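Long-range contacts in carbon dioxide concentrating mechanism protein (Thermosynechococcus elongatus, PDB 4N8F), which probably forms the pentameric vertices of the carboxysome, the polyhedral inclusion in which RuBisCO is sequestered, adding curvature to otherwise flat hexagonal layers: residues M1-V6 with W54-R59; S61-I66 with D75-A80. One frame throughout, in Å; residues are numbered along the deposited sequence.

Contact 1. Residues M1-V6 with W54-R59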
ATOM      1  N   MET C   1       2.386 -11.493  -0.259  1.00 31.12           N
ATOM      2  CA  MET C   1       1.832 -12.045   1.008  1.00 29.50           C
ATOM      3  C   MET C   1       2.917 -12.079   2.084  1.00 30.89           C
ATOM      4  O   MET C   1       4.078 -12.272   1.780  1.00 30.80           O
ATOM      5  CB  MET C   1       1.294 -13.456   0.817  1.00 30.52           C
ATOM      6  CG  MET C   1       0.129 -13.587  -0.164  1.00 30.63           C
ATOM      7  SD  MET C   1       0.481 -13.484  -1.934  1.00 33.11           S
ATOM      8  CE  MET C   1       1.223 -15.082  -2.320  1.00 34.54           C
ATOM      9  N   LYS C   2       2.510 -11.879   3.337  1.00 27.82           N
ATOM     10  CA  LYS C   2       3.364 -12.001   4.498  1.00 28.90           C
ATOM     11  C   LYS C   2       3.021 -13.269   5.276  1.00 28.28           C
ATOM     12  O   LYS C   2       1.882 -13.767   5.255  1.00 28.87           O
ATOM     13  CB  LYS C   2       3.130 -10.799   5.414  1.00 28.38           C
ATOM     14  CG  LYS C   2       3.379  -9.504   4.710  1.00 30.10           C
ATOM     15  CD  LYS C   2       4.815  -9.456   4.258  1.00 34.48           C
ATOM     16  CE  LYS C   2       5.252  -8.015   4.140  1.00 37.72           C
ATOM     17  NZ  LYS C   2       6.598  -8.044   3.529  1.00 41.50           N
ATOM     18  N   ILE C   3       4.017 -13.791   5.968  1.00 28.63           N
ATOM     19  CA  ILE C   3       3.845 -14.889   6.863  1.00 27.61           C
ATOM     20  C   ILE C   3       3.479 -14.303   8.233  1.00 28.01           C
ATOM     21  O   ILE C   3       4.066 -13.297   8.675  1.00 28.33           O
ATOM     22  CB  ILE C   3       5.151 -15.666   6.974  1.00 28.29           C
ATOM     23  CG1 ILE C   3       5.513 -16.269   5.614  1.00 27.63           C
ATOM     24  CG2 ILE C   3       5.003 -16.800   7.974  1.00 28.60           C
ATOM     25  CD1 ILE C   3       6.874 -16.878   5.604  1.00 28.79           C
ATOM     26  N   ALA C   4       2.523 -14.929   8.882  1.00 27.30           N
ATOM     27  CA  ALA C   4       2.105 -14.521  10.230  1.00 27.59           C
ATOM     28  C   ALA C   4       1.627 -15.713  11.026  1.00 28.22           C
ATOM     29  O   ALA C   4       1.335 -16.827  10.510  1.00 27.34           O
ATOM     30  CB  ALA C   4       1.008 -13.443  10.170  1.00 27.04           C
ATOM     31  N   ARG C   5       1.472 -15.477  12.322  1.00 28.61           N
ATOM     32  CA  ARG C   5       0.833 -16.461  13.104  1.00 30.11           C
ATOM     33  C   ARG C   5      -0.479 -15.934  13.653  1.00 30.43           C
ATOM     34  O   ARG C   5      -0.576 -14.763  14.012  1.00 29.50           O
ATOM     35  CB  ARG C   5       1.760 -16.956  14.224  1.00 32.43           C
ATOM     36  CG  ARG C   5       2.226 -15.926  15.240  1.00 34.60           C
ATOM     37  CD  ARG C   5       2.684 -16.719  16.485  1.00 40.89           C
ATOM     38  NE  ARG C   5       2.525 -15.821  17.529  1.00 45.07           N
ATOM     39  CZ  ARG C   5       1.632 -15.806  18.497  1.00 41.68           C
ATOM     40  NH1 ARG C   5       0.844 -16.817  18.891  1.00 41.44           N
ATOM     41  NH2 ARG C   5       1.684 -14.697  19.168  1.00 41.36           N
ATOM     42  N   VAL C   6      -1.442 -16.835  13.817  1.00 29.76           N
ATOM     43  CA  VAL C   6      -2.725 -16.436  14.357  1.00 31.24           C
ATOM     44  C   VAL C   6      -2.575 -16.285  15.798  1.00 31.85           C
ATOM     45  O   VAL C   6      -2.100 -17.174  16.446  1.00 35.86           O
ATOM     46  CB  VAL C   6      -3.767 -17.510  14.152  1.00 30.90           C
ATOM     47  CG1 VAL C   6      -5.082 -17.109  14.785  1.00 31.05           C
ATOM     48  CG2 VAL C   6      -3.866 -17.782  12.682  1.00 30.37           C
ATOM     49  N   TRP C  54       0.589 -20.998  11.434  1.00 31.43           N
ATOM     50  CA  TRP C  54       1.218 -20.088  10.534  1.00 32.02           C
ATOM     51  C   TRP C  54       0.323 -19.968   9.339  1.00 31.05           C
ATOM     52  O   TRP C  54      -0.266 -20.980   8.870  1.00 31.64           O
ATOM     53  CB  TRP C  54       2.624 -20.550  10.121  1.00 32.02           C
ATOM     54  CG  TRP C  54       3.602 -20.529  11.241  1.00 31.76           C
ATOM     55  CD1 TRP C  54       3.327 -20.610  12.585  1.00 33.73           C
ATOM     56  CD2 TRP C  54       5.024 -20.431  11.125  1.00 31.73           C
ATOM     57  NE1 TRP C  54       4.502 -20.507  13.308  1.00 34.65           N
ATOM     58  CE2 TRP C  54       5.556 -20.448  12.436  1.00 32.69           C
ATOM     59  CE3 TRP C  54       5.889 -20.298  10.047  1.00 32.59           C
ATOM     60  CZ2 TRP C  54       6.922 -20.353  12.692  1.00 32.70           C
ATOM     61  CZ3 TRP C  54       7.235 -20.231  10.286  1.00 33.38           C
ATOM     62  CH2 TRP C  54       7.747 -20.263  11.599  1.00 34.61           C
ATOM     63  N   VAL C  55       0.196 -18.727   8.875  1.00 31.20           N
ATOM     64  CA  VAL C  55      -0.631 -18.382   7.715  1.00 30.84           C
ATOM     65  C   VAL C  55       0.037 -17.411   6.708  1.00 31.31           C
ATOM     66  O   VAL C  55       0.944 -16.652   7.048  1.00 30.37           O
ATOM     67  CB  VAL C  55      -1.981 -17.777   8.132  1.00 30.30           C
ATOM     68  CG1 VAL C  55      -2.798 -18.766   8.990  1.00 32.10           C
ATOM     69  CG2 VAL C  55      -1.818 -16.443   8.801  1.00 31.97           C
ATOM     70  N   LEU C  56      -0.469 -17.431   5.475  1.00 30.58           N
ATOM     71  CA  LEU C  56      -0.258 -16.343   4.548  1.00 30.63           C
ATOM     72  C   LEU C  56      -1.406 -15.370   4.589  1.00 28.85           C
ATOM     73  O   LEU C  56      -2.602 -15.757   4.486  1.00 27.60           O
ATOM     74  CB  LEU C  56      -0.090 -16.840   3.112  1.00 30.85           C
ATOM     75  CG  LEU C  56       1.080 -17.766   2.828  1.00 32.82           C
ATOM     76  CD1 LEU C  56       1.069 -18.250   1.351  1.00 32.21           C
ATOM     77  CD2 LEU C  56       2.367 -17.004   3.105  1.00 33.68           C
ATOM     78  N   VAL C  57      -1.041 -14.100   4.711  1.00 29.28           N
ATOM     79  CA  VAL C  57      -2.014 -13.049   4.617  1.00 29.27           C
ATOM     80  C   VAL C  57      -1.801 -12.204   3.351  1.00 28.19           C
ATOM     81  O   VAL C  57      -0.675 -11.887   2.981  1.00 30.71           O
ATOM     82  CB  VAL C  57      -2.084 -12.236   5.945  1.00 29.54           C
ATOM     83  CG1 VAL C  57      -0.761 -11.719   6.356  1.00 32.54           C
ATOM     84  CG2 VAL C  57      -3.000 -11.037   5.802  1.00 29.42           C
ATOM     85  N   SER C  58      -2.898 -11.898   2.669  1.00 27.88           N
ATOM     86  CA  SER C  58      -2.952 -10.940   1.535  1.00 26.39           C
ATOM     87  C   SER C  58      -3.621  -9.636   1.933  1.00 26.28           C
ATOM     88  O   SER C  58      -4.691  -9.650   2.640  1.00 24.52           O
ATOM     89  CB  SER C  58      -3.774 -11.552   0.395  1.00 28.15           C
ATOM     90  OG  SER C  58      -3.009 -12.556  -0.225  1.00 28.71           O
ATOM     91  N   ARG C  59      -3.043  -8.533   1.491  1.00 24.10           N
ATOM     92  CA  ARG C  59      -3.529  -7.189   1.860  1.00 26.77           C
ATOM     93  C   ARG C  59      -3.960  -6.439   0.593  1.00 25.41           C
ATOM     94  O   ARG C  59      -3.567  -6.810  -0.489  1.00 25.31           O
ATOM     95  CB  ARG C  59      -2.437  -6.403   2.632  1.00 28.52           C
ATOM     96  CG  ARG C  59      -2.131  -7.106   3.968  1.00 32.14           C
ATOM     97  CD  ARG C  59      -1.113  -6.346   4.800  1.00 36.14           C
ATOM     98  NE  ARG C  59       0.154  -6.586   4.122  1.00 39.92           N
ATOM     99  CZ  ARG C  59       1.167  -5.757   4.104  1.00 47.48           C
ATOM    100  NH1 ARG C  59       1.076  -4.618   4.804  1.00 45.64           N
ATOM    101  NH2 ARG C  59       2.262  -6.078   3.396  1.00 43.47           N
TER

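Contact 2. Residues S61-I66 with D75-A80. With SO4 (sulfate ion), chain F.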
ATOM      1  N   SER C  61      -6.722  -5.000  -2.172  1.00 23.81           N
ATOM      2  CA  SER C  61      -7.899  -5.472  -2.829  1.00 24.71           C
ATOM      3  C   SER C  61      -7.860  -6.985  -3.051  1.00 26.23           C
ATOM      4  O   SER C  61      -8.938  -7.593  -3.257  1.00 28.88           O
ATOM      5  CB  SER C  61      -8.099  -4.703  -4.109  1.00 25.37           C
ATOM      6  OG  SER C  61      -7.007  -4.883  -5.013  1.00 25.53           O
ATOM      7  N   ALA C  62      -6.684  -7.607  -2.907  1.00 24.90           N
ATOM      8  CA  ALA C  62      -6.588  -9.086  -2.919  1.00 25.87           C
ATOM      9  C   ALA C  62      -7.632  -9.682  -1.935  1.00 25.31           C
ATOM     10  O   ALA C  62      -8.184 -10.718  -2.182  1.00 24.44           O
ATOM     11  CB  ALA C  62      -5.220  -9.556  -2.516  1.00 25.97           C
ATOM     12  N   ALA C  63      -7.824  -9.026  -0.804  1.00 24.19           N
ATOM     13  CA  ALA C  63      -8.719  -9.570   0.235  1.00 25.29           C
ATOM     14  C   ALA C  63     -10.156  -9.763  -0.228  1.00 26.31           C
ATOM     15  O   ALA C  63     -10.935 -10.580   0.360  1.00 28.85           O
ATOM     16  CB  ALA C  63      -8.660  -8.711   1.486  1.00 24.23           C
ATOM     17  N   ARG C  64     -10.567  -8.979  -1.222  1.00 25.47           N
ATOM     18  CA  ARG C  64     -11.924  -9.026  -1.735  1.00 26.76           C
ATOM     19  C   ARG C  64     -12.122 -10.149  -2.696  1.00 28.12           C
ATOM     20  O   ARG C  64     -13.239 -10.408  -3.079  1.00 28.56           O
ATOM     21  CB  ARG C  64     -12.369  -7.698  -2.368  1.00 27.14           C
ATOM     22  CG  ARG C  64     -12.345  -6.576  -1.338  1.00 27.43           C
ATOM     23  CD  ARG C  64     -13.008  -5.280  -1.772  1.00 28.56           C
ATOM     24  NE  ARG C  64     -12.845  -4.891  -3.176  1.00 31.02           N
ATOM     25  CZ  ARG C  64     -12.003  -3.963  -3.625  1.00 32.65           C
ATOM     26  NH1 ARG C  64     -11.112  -3.354  -2.819  1.00 30.59           N
ATOM     27  NH2 ARG C  64     -12.011  -3.679  -4.906  1.00 31.97           N
ATOM     28  N   HIS C  65     -11.034 -10.825  -3.053  1.00 27.46           N
ATOM     29  CA  HIS C  65     -11.102 -11.985  -3.936  1.00 28.99           C
ATOM     30  C   HIS C  65     -11.094 -13.318  -3.196  1.00 29.76           C
ATOM     31  O   HIS C  65     -11.005 -14.358  -3.804  1.00 32.05           O
ATOM     32  CB  HIS C  65      -9.970 -11.830  -4.929  1.00 29.02           C
ATOM     33  CG  HIS C  65     -10.254 -10.764  -5.918  1.00 30.11           C
ATOM     34  ND1 HIS C  65      -9.965  -9.435  -5.690  1.00 34.45           N
ATOM     35  CD2 HIS C  65     -10.863 -10.810  -7.109  1.00 33.45           C
ATOM     36  CE1 HIS C  65     -10.369  -8.715  -6.714  1.00 32.47           C
ATOM     37  NE2 HIS C  65     -10.879  -9.540  -7.608  1.00 35.61           N
ATOM     38  N   ILE C  66     -11.144 -13.295  -1.865  1.00 29.66           N
ATOM     39  CA  ILE C  66     -11.462 -14.500  -1.151  1.00 32.24           C
ATOM     40  C   ILE C  66     -12.910 -14.875  -1.522  1.00 33.75           C
ATOM     41  O   ILE C  66     -13.673 -14.063  -2.012  1.00 32.64           O
ATOM     42  CB  ILE C  66     -11.347 -14.381   0.388  1.00 31.37           C
ATOM     43  CG1 ILE C  66     -12.370 -13.416   0.959  1.00 31.20           C
ATOM     44  CG2 ILE C  66      -9.928 -14.040   0.810  1.00 31.22           C
ATOM     45  CD1 ILE C  66     -12.176 -13.203   2.446  1.00 32.85           C
ATOM     46  N   ASP C  75      -9.354  -5.284   3.779  1.00 25.52           N
ATOM     47  CA  ASP C  75      -8.063  -5.051   3.190  1.00 24.71           C
ATOM     48  C   ASP C  75      -7.001  -6.069   3.672  1.00 24.81           C
ATOM     49  O   ASP C  75      -5.846  -5.914   3.461  1.00 25.79           O
ATOM     50  CB  ASP C  75      -7.640  -3.622   3.466  1.00 24.35           C
ATOM     51  CG  ASP C  75      -7.299  -3.353   4.888  1.00 25.27           C
ATOM     52  OD1 ASP C  75      -7.564  -4.203   5.774  1.00 25.36           O
ATOM     53  OD2 ASP C  75      -6.721  -2.236   5.133  1.00 25.97           O
ATOM     54  N   ALA C  76      -7.423  -7.106   4.366  1.00 25.94           N
ATOM     55  CA  ALA C  76      -6.513  -8.174   4.817  1.00 24.87           C
ATOM     56  C   ALA C  76      -7.307  -9.466   4.966  1.00 25.31           C
ATOM     57  O   ALA C  76      -8.410  -9.472   5.570  1.00 25.30           O
ATOM     58  CB  ALA C  76      -5.884  -7.812   6.111  1.00 24.54           C
ATOM     59  N   ALA C  77      -6.765 -10.561   4.451  1.00 24.30           N
ATOM     60  CA  ALA C  77      -7.431 -11.859   4.607  1.00 24.65           C
ATOM     61  C   ALA C  77      -6.417 -12.958   4.761  1.00 25.67           C
ATOM     62  O   ALA C  77      -5.383 -12.935   4.054  1.00 25.85           O
ATOM     63  CB  ALA C  77      -8.299 -12.181   3.407  1.00 24.27           C
ATOM     64  N   VAL C  78      -6.741 -13.971   5.576  1.00 24.77           N
ATOM     65  CA  VAL C  78      -5.966 -15.173   5.550  1.00 27.90           C
ATOM     66  C   VAL C  78      -6.245 -15.929   4.238  1.00 28.80           C
ATOM     67  O   VAL C  78      -7.390 -16.176   3.938  1.00 31.65           O
ATOM     68  CB  VAL C  78      -6.289 -16.086   6.728  1.00 29.77           C
ATOM     69  CG1 VAL C  78      -5.682 -17.487   6.507  1.00 31.85           C
ATOM     70  CG2 VAL C  78      -5.811 -15.439   8.018  1.00 29.65           C
ATOM     71  N   VAL C  79      -5.230 -16.313   3.478  1.00 29.39           N
ATOM     72  CA  VAL C  79      -5.479 -17.046   2.207  1.00 29.40           C
ATOM     73  C   VAL C  79      -4.995 -18.484   2.161  1.00 30.02           C
ATOM     74  O   VAL C  79      -5.441 -19.264   1.338  1.00 31.22           O
ATOM     75  CB  VAL C  79      -4.995 -16.267   0.971  1.00 30.50           C
ATOM     76  CG1 VAL C  79      -5.679 -14.908   0.920  1.00 29.27           C
ATOM     77  CG2 VAL C  79      -3.480 -16.095   0.893  1.00 30.58           C
ATOM     78  N   ALA C  80      -4.202 -18.859   3.146  1.00 30.17           N
ATOM     79  CA  ALA C  80      -3.593 -20.180   3.218  1.00 32.20           C
ATOM     80  C   ALA C  80      -3.095 -20.418   4.614  1.00 32.98           C
ATOM     81  O   ALA C  80      -2.505 -19.511   5.275  1.00 33.28           O
ATOM     82  CB  ALA C  80      -2.416 -20.264   2.245  1.00 31.75           C
TER
HETATM   83  S   SO4 F 201      -6.205  -1.308  -5.876  1.00 32.66           S
HETATM   84  O1  SO4 F 201      -7.217  -1.358  -6.833  1.00 51.69           O
HETATM   85  O2  SO4 F 201      -5.979   0.084  -5.695  1.00 49.93           O
HETATM   86  O3  SO4 F 201      -6.511  -1.922  -4.622  1.00 48.37           O
HETATM   87  O4  SO4 F 201      -4.997  -1.986  -6.194  1.00 50.96           O

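Contact 1. Residues M1-V6 with W54-R59
Lys2 and Val57 exchange two backbone hydrogen bonds, and Ala4 does the same with Val55, so that two antiparallel hydrogen-bonded pairs zip the start of strand 2-11 to strand 54-59. The shortest of the four runs from Val55 N to Ala4 O at 2.8 Å, and the straightest from Val57 N to Lys2 O, with an angle of 170° at the hydrogen. Between and beyond them lie the non-hydrogen-bonded pairs Ile3-Leu56 and Arg5-Trp54. Here CA-H groups close on the same carbonyls, as Trp54 CA does on Ala4 O at 3.3 Å. The short segments meet at 132°, well short of exactly antiparallel, as strongly twisted strands do.

On the face of Ile3, Leu56 and Trp54, a chi1 of -63° sets Ile3 CG1 beside the backbone N, where it meets Leu56 CD2 at 4.1 Å, and leaves CG2 anti to that N, reaching obliquely to Trp54 CE3 at 4.2 Å. Tyr93 stacks on the same indole. The face of Ala4, Val55 and Val57 is built of small or branched side chains, with Lys2 at its end, where Val57 CG1 abuts Lys2 CB. At the other strand end Val6 CG2 crosses Val55 CG1 at about a right angle, 4.0 Å apart. Towards the chain start, Met1 bends at chi2 and chi3, its CG resting 3.3 Å from Ser58 OG.

Lys2 crosses the Arg59 guanidinium with its methylenes, CE lying 3.6 Å from NH2. Its ammonium instead forms a salt bridge with Glu41 of the second subunit, which probably eases the proximity of two like charges. Backbone bonds thus fix the strand pairing, while the polar ends of Lys2 and Ser58 bond to Glu41 and Pro73 O of the second subunit.

Contact 2. Residues S61-I66 with D75-A80
Ile66 adopts a chi1 of 65° that wedges CG1 between its backbone N and carbonyl carbon and swings CG2 to the position anti to the carbonyl carbon. That branch thereby comes down on Ala77, with Ile66 CG2 3.6 Å from Ala77 CB. Ile66 CD1 bears on the same methyl from further along the side chain. The CG2 methyl also reaches Val79 CG1, more loosely, at 4.3 Å. A branched residue suits this place, since two of its arms can close round one small methyl.

Ala63 supplies the second point of contact. Its CB sits 4.0 Å from Ala77 CB and presses on the backbone at Ala76, whose N is 3.5 Å away. This buried amide has no hydrogen-bonding partner in the model, and Ala63 CB, a methyl, cannot supply one. Alanine on both sides permits a close approach: the CA atoms of Ala63 and Ala77 are 5.1 Å apart.

The turn itself is held by Ser61 O, which accepts from Arg64 N and, from the opposite face of its carbonyl plane, from His65 ND1 at 3.2 Å. The acceptor lies in the plane of the imidazole, at its edge, although the donor stands above the carbonyl plane. The carboxylate of Asp75 accepts from Met1 N and Arg59 N of a neighbouring subunit.

By apolar packing, therefore, the connection between the antiparallel neighbours 54-59 and 76-81 folds back, through its 3-10 turn at 61-64 and Ile66, onto the second of them, in the OB-like beta barrel of the CcmL/EutN family.

Strand 54-59 connects the contacts: in contact 1 it pairs with the N-terminal strand, and its other edge binds strand 76-81 of contact 2 through Leu56 O to Val79 N and Ser58 O to Ala77 N, each 2.9 Å and probably hydrogen bonds. The centres are 10 Å apart. Around the pentamer the two meet again, contact 2 of one subunit touching contact 1 of the next through Asp75. A sulfate, probably from the crystallisation liquor, lies where Ser61 hydroxyls of all five subunits converge, Ser61 OG being 3.0 Å from its O3; this suggests the five-fold axis, where the pore, described as positively charged, would be expected to run.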